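Local atomic coordinates of protein-tyrosine-phosphatase PTP1 (PDB entry 6KRW), a protein that removes phosphate from phosphotyrosine in proteins, including the MAP kinase MPK6 and, in vitro, MPK4, and helps restrain salicylic acid and camalexin synthesis in plant defence. Residues 76-80 with 122-127; 91-95 with 106-110. All blocks are in the same frame, centred on the assembly; numbering follows the deposited sequence.

Interaction 1 of 2, residues 76-80 with 122-127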
loop_
_atom_site.group_PDB
_atom_site.type_symbol
_atom_site.label_atom_id
_atom_site.label_comp_id
_atom_site.label_asym_id
_atom_site.label_seq_id
_atom_site.Cartn_x
_atom_site.Cartn_y
_atom_site.Cartn_z
ATOM N N ILE A 76 -6.265 2.099 11.944
ATOM C CA ILE A 76 -7.500 1.353 11.668
ATOM C C ILE A 76 -7.909 0.578 12.913
ATOM O O ILE A 76 -7.101 -0.144 13.486
ATOM C CB ILE A 76 -7.300 0.395 10.474
ATOM C CG1 ILE A 76 -6.785 1.136 9.241
ATOM C CG2 ILE A 76 -8.585 -0.371 10.186
ATOM C CD1 ILE A 76 -7.708 2.232 8.704
ATOM N N VAL A 77 -9.155 0.765 13.341
ATOM C CA VAL A 77 -9.668 0.135 14.564
ATOM C C VAL A 77 -10.585 -1.026 14.181
ATOM O O VAL A 77 -11.519 -0.840 13.396
ATOM C CB VAL A 77 -10.420 1.190 15.394
ATOM C CG1 VAL A 77 -10.969 0.581 16.656
ATOM C CG2 VAL A 77 -9.559 2.404 15.679
ATOM N N LEU A 78 -10.368 -2.159 14.812
ATOM C CA LEU A 78 -11.326 -3.291 14.737
ATOM C C LEU A 78 -12.524 -2.933 15.620
ATOM O O LEU A 78 -12.332 -2.700 16.827
ATOM C CB LEU A 78 -10.666 -4.588 15.189
ATOM C CG LEU A 78 -9.524 -5.079 14.301
ATOM C CD1 LEU A 78 -8.880 -6.283 14.935
ATOM C CD2 LEU A 78 -9.989 -5.373 12.879
ATOM N N ASN A 79 -13.710 -2.925 15.039
ATOM C CA ASN A 79 -14.961 -2.559 15.744
ATOM C C ASN A 79 -16.081 -3.290 15.027
ATOM O O ASN A 79 -16.475 -2.867 13.943
ATOM C CB ASN A 79 -15.177 -1.044 15.752
ATOM C CG ASN A 79 -16.370 -0.636 16.585
ATOM O OD1 ASN A 79 -17.084 -1.502 17.085
ATOM N ND2 ASN A 79 -16.583 0.669 16.747
ATOM N N PRO A 80 -16.621 -4.386 15.592
ATOM C CA PRO A 80 -16.307 -4.869 16.942
ATOM C C PRO A 80 -14.944 -5.553 17.090
ATOM O O PRO A 80 -14.342 -5.939 16.102
ATOM C CB PRO A 80 -17.417 -5.904 17.211
ATOM C CG PRO A 80 -17.762 -6.426 15.838
ATOM C CD PRO A 80 -17.620 -5.225 14.923
ATOM N N GLU A 122 -10.271 -9.820 9.693
ATOM C CA GLU A 122 -11.400 -9.083 10.298
ATOM C C GLU A 122 -11.365 -7.645 9.770
ATOM O O GLU A 122 -12.430 -7.119 9.409
ATOM C CB GLU A 122 -11.294 -9.119 11.811
ATOM C CG GLU A 122 -12.473 -8.465 12.481
ATOM C CD GLU A 122 -13.763 -9.256 12.473
ATOM O OE1 GLU A 122 -13.688 -10.475 12.458
ATOM O OE2 GLU A 122 -14.847 -8.637 12.552
ATOM N N MET A 123 -10.175 -7.056 9.681
ATOM C CA MET A 123 -10.037 -5.684 9.123
ATOM C C MET A 123 -10.515 -5.667 7.662
ATOM O O MET A 123 -11.243 -4.760 7.250
ATOM C CB MET A 123 -8.582 -5.219 9.204
ATOM C CG MET A 123 -8.378 -3.859 8.590
ATOM S SD MET A 123 -6.672 -3.258 8.776
ATOM C CE MET A 123 -5.802 -4.381 7.664
ATOM N N VAL A 124 -10.112 -6.665 6.865
ATOM C CA VAL A 124 -10.519 -6.735 5.431
ATOM C C VAL A 124 -12.047 -6.737 5.342
ATOM O O VAL A 124 -12.609 -6.010 4.504
ATOM C CB VAL A 124 -9.926 -7.987 4.762
ATOM C CG1 VAL A 124 -10.526 -8.209 3.390
ATOM C CG2 VAL A 124 -8.415 -7.919 4.701
ATOM N N ILE A 125 -12.698 -7.567 6.149
ATOM C CA ILE A 125 -14.182 -7.663 6.099
ATOM C C ILE A 125 -14.795 -6.353 6.595
ATOM O O ILE A 125 -15.679 -5.811 5.904
ATOM C CB ILE A 125 -14.661 -8.874 6.909
ATOM C CG1 ILE A 125 -14.135 -10.168 6.284
ATOM C CG2 ILE A 125 -16.179 -8.863 7.028
ATOM C CD1 ILE A 125 -14.398 -11.399 7.134
ATOM N N GLN A 126 -14.351 -5.858 7.754
ATOM C CA GLN A 126 -14.982 -4.667 8.375
ATOM C C GLN A 126 -14.823 -3.442 7.474
ATOM O O GLN A 126 -15.756 -2.637 7.413
ATOM C CB GLN A 126 -14.363 -4.411 9.744
ATOM C CG GLN A 126 -14.774 -5.430 10.806
ATOM C CD GLN A 126 -14.327 -5.028 12.190
ATOM O OE1 GLN A 126 -13.742 -3.956 12.378
ATOM N NE2 GLN A 126 -14.601 -5.890 13.158
ATOM N N GLN A 127 -13.692 -3.320 6.781
ATOM C CA GLN A 127 -13.412 -2.156 5.899
ATOM C C GLN A 127 -13.823 -2.455 4.449
ATOM O O GLN A 127 -13.690 -1.578 3.604
ATOM C CB GLN A 127 -11.933 -1.814 5.994
ATOM C CG GLN A 127 -11.468 -1.397 7.390
ATOM C CD GLN A 127 -12.233 -0.220 7.932
ATOM O OE1 GLN A 127 -12.657 0.649 7.171
ATOM N NE2 GLN A 127 -12.414 -0.206 9.252
HETATM O O HOH W 1 -11.814 -2.420 11.016
#

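Interaction 2 of 2, residues 91-95 with 106-110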
loop_
_atom_site.group_PDB
_atom_site.type_symbol
_atom_site.label_atom_id
_atom_site.label_comp_id
_atom_site.label_asym_id
_atom_site.label_seq_id
_atom_site.Cartn_x
_atom_site.Cartn_y
_atom_site.Cartn_z
ATOM N N ASN A 91 -1.939 -3.152 13.439
ATOM C CA ASN A 91 -0.849 -2.308 12.911
ATOM C C ASN A 91 -1.211 -1.916 11.488
ATOM O O ASN A 91 -0.806 -2.603 10.532
ATOM C CB ASN A 91 0.501 -2.971 13.079
ATOM C CG ASN A 91 1.631 -2.011 12.808
ATOM O OD1 ASN A 91 1.574 -1.217 11.865
ATOM N ND2 ASN A 91 2.677 -2.099 13.620
ATOM N N ALA A 92 -1.985 -0.853 11.331
ATOM C CA ALA A 92 -2.556 -0.482 10.029
ATOM C C ALA A 92 -2.938 0.989 10.089
ATOM O O ALA A 92 -3.474 1.421 11.158
ATOM C CB ALA A 92 -3.765 -1.320 9.699
ATOM N N SER A 93 -2.657 1.709 9.029
ATOM C CA SER A 93 -2.842 3.174 8.946
ATOM C C SER A 93 -3.690 3.536 7.745
ATOM O O SER A 93 -3.477 2.993 6.644
ATOM C CB SER A 93 -1.492 3.827 8.786
ATOM O OG SER A 93 -0.625 3.507 9.840
ATOM N N LEU A 94 -4.650 4.434 7.887
ATOM C CA LEU A 94 -5.362 5.042 6.762
ATOM C C LEU A 94 -4.502 6.057 6.044
ATOM O O LEU A 94 -4.049 7.043 6.664
ATOM C CB LEU A 94 -6.640 5.721 7.221
ATOM C CG LEU A 94 -7.502 6.252 6.089
ATOM C CD1 LEU A 94 -8.030 5.119 5.225
ATOM C CD2 LEU A 94 -8.628 7.097 6.639
ATOM N N ILE A 95 -4.248 5.831 4.760
ATOM C CA ILE A 95 -3.518 6.762 3.892
ATOM C C ILE A 95 -4.525 7.374 2.964
ATOM O O ILE A 95 -5.094 6.684 2.113
ATOM C CB ILE A 95 -2.372 6.070 3.130
ATOM C CG1 ILE A 95 -1.524 5.185 4.027
ATOM C CG2 ILE A 95 -1.549 7.093 2.376
ATOM C CD1 ILE A 95 -0.835 5.908 5.155
ATOM N N PHE A 106 -5.866 4.161 0.863
ATOM C CA PHE A 106 -5.128 2.929 1.191
ATOM C C PHE A 106 -5.176 2.636 2.669
ATOM O O PHE A 106 -5.258 3.542 3.512
ATOM C CB PHE A 106 -3.669 2.995 0.757
ATOM C CG PHE A 106 -3.456 3.580 -0.605
ATOM C CD1 PHE A 106 -3.249 4.933 -0.784
ATOM C CD2 PHE A 106 -3.432 2.763 -1.732
ATOM C CE1 PHE A 106 -3.052 5.484 -2.032
ATOM C CE2 PHE A 106 -3.207 3.305 -2.986
ATOM C CZ PHE A 106 -3.017 4.662 -3.149
ATOM N N ILE A 107 -5.056 1.378 3.009
ATOM C CA ILE A 107 -4.626 0.907 4.332
ATOM C C ILE A 107 -3.210 0.387 4.221
ATOM O O ILE A 107 -3.002 -0.662 3.557
ATOM C CB ILE A 107 -5.596 -0.083 4.961
ATOM C CG1 ILE A 107 -6.932 0.593 5.267
ATOM C CG2 ILE A 107 -4.995 -0.698 6.201
ATOM C CD1 ILE A 107 -8.001 -0.375 5.716
ATOM N N ALA A 108 -2.255 1.108 4.772
ATOM C CA ALA A 108 -0.847 0.675 4.819
ATOM C C ALA A 108 -0.671 -0.146 6.068
ATOM O O ALA A 108 -0.981 0.346 7.166
ATOM C CB ALA A 108 0.088 1.846 4.765
ATOM N N THR A 109 -0.237 -1.401 5.927
ATOM C CA THR A 109 -0.177 -2.295 7.091
ATOM C C THR A 109 1.067 -3.183 7.000
ATOM O O THR A 109 1.677 -3.255 5.932
ATOM C CB THR A 109 -1.495 -3.070 7.209
ATOM O OG1 THR A 109 -1.503 -3.806 8.419
ATOM C CG2 THR A 109 -1.710 -4.018 6.048
ATOM N N GLN A 110 1.458 -3.788 8.096
ATOM C CA GLN A 110 2.609 -4.714 8.138
ATOM C C GLN A 110 2.190 -6.062 7.553
ATOM O O GLN A 110 1.007 -6.337 7.431
ATOM C CB GLN A 110 3.076 -4.897 9.577
ATOM C CG GLN A 110 2.075 -5.654 10.415
ATOM C CD GLN A 110 2.446 -5.744 11.870
ATOM O OE1 GLN A 110 3.397 -5.109 12.329
ATOM N NE2 GLN A 110 1.727 -6.602 12.576
#

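Interaction 1 of 2, residues 76-80 with 122-127
Leu78 lays one methyl, CD2, over the backbone and CB of Met123, coming within 3.6 Å of Met123 N and also brushing the CB and CG methylenes of Glu122. In the classical tyrosine phosphatase domain, this contact seats the loop after strand 75-77 on helix 117-126 by apolar packing and hydrogen bonds. The strand itself pairs with strand 92-95, and the side chains of Ile76 and Met123 reach Ala92 and Ile107. Leucine suits this buried place because its branched end lets CD2 lie on the helix backbone. Ile76 adds the second apolar touch, its CG2 meeting Met123 SD at 3.7 Å. The two side chains cross at about a right angle, and CG2 reaches the sulfur because it is the branch standing anti to the backbone N (chi1 -54°, measured to CG1).

Beyond these apolar residues the contact turns polar, and Gln126 does most of the work. Its chain runs out extended, so the terminal amide arrives at the loop with both ends usable: OE1 accepts from Asn79 N at 2.9 Å in a nearly straight bond, while NE2 gives a hydrogen to Pro80 O at 3.0 Å, which lies almost in the amide plane. NE2 also donates to Glu122 OE2, one helical turn back, using that oxygen's anti lone pair; the same carboxylate oxygen is bonded to Tyr186 OH. With both ends engaged, the glutamine amide is held against flipping, and the loop is fixed where a cis peptide bond precedes Pro80. The proline ring adds its CD, 3.6 Å from Gln126 NE2.

One water completes the junction. It donates to Gln126 OE1 and to Val77 O, and accepts a hydrogen from Gln127 NE2 at 2.9 Å.

Interaction 2 of 2, residues 91-95 with 106-110
Thr109 reaches across to Asn91 with its hydroxyl. CB lies 3.4 Å from Asn91 O and also touches Ala92 CB; OG1, placed anti to the backbone N (chi1 -173°), donates to Asn91 O over a short 2.5 Å, the donor tilted 27° from the carbonyl plane. CG2 takes the position between the backbone N and the carbonyl carbon, and the side chain also touches Ile234 and His236 of strand 233-236. The small Ala92, its CB 3.6 Å from Thr109 OG1, probably leaves room for this approach; the same CB meets Ile107 CG2.

The motif is a beta hairpin, strands 92-95 and 106-109 running antiparallel at one edge of the mixed central sheet of the phosphatase domain. Paired backbone bonds join Ser93 with Ala108 and Ile95 with Phe106; Phe106 N to Ile95 O, at 2.9 Å, is close to straight. On the face that carries Ser93, Ala108 and Phe106, the beta-branched Ile95, a type well suited to strands, rests its CG1 3.8 Å from Ala108 CB.

Past the strands, the amides of Asn91 and Gln110 stack with their planes 25° apart, Gln110 OE1 lying 3.6 Å from Asn91 CG. The Gln110 side chain is about 5 Å from Gly240, which by similarity binds substrate, so this end of the hairpin borders the active site. Asn91 ND2 donates to Val68 O, and Gln110 OE1 accepts from Arg64 N.

Overall arrangement
The two contacts lie side by side, their centres about 12 Å apart. Along the chain the order is 76-80, 91-95, 106-110 and 122-127, so the hairpin of interaction 2 falls between the two halves of interaction 1, and helix 117-126 is the next element after strand 106-109. They meet where Ile76 N probably bonds to Ala92 O: strand 75-77 pairs along the edge of the hairpin, while Ile76 and Met123 pack on the face carrying Ala92 and Ile107. On its other edge strand 106-109 pairs with strand 233-236, which leads to the catalytic Cys237, tying both contacts to the phosphatase core.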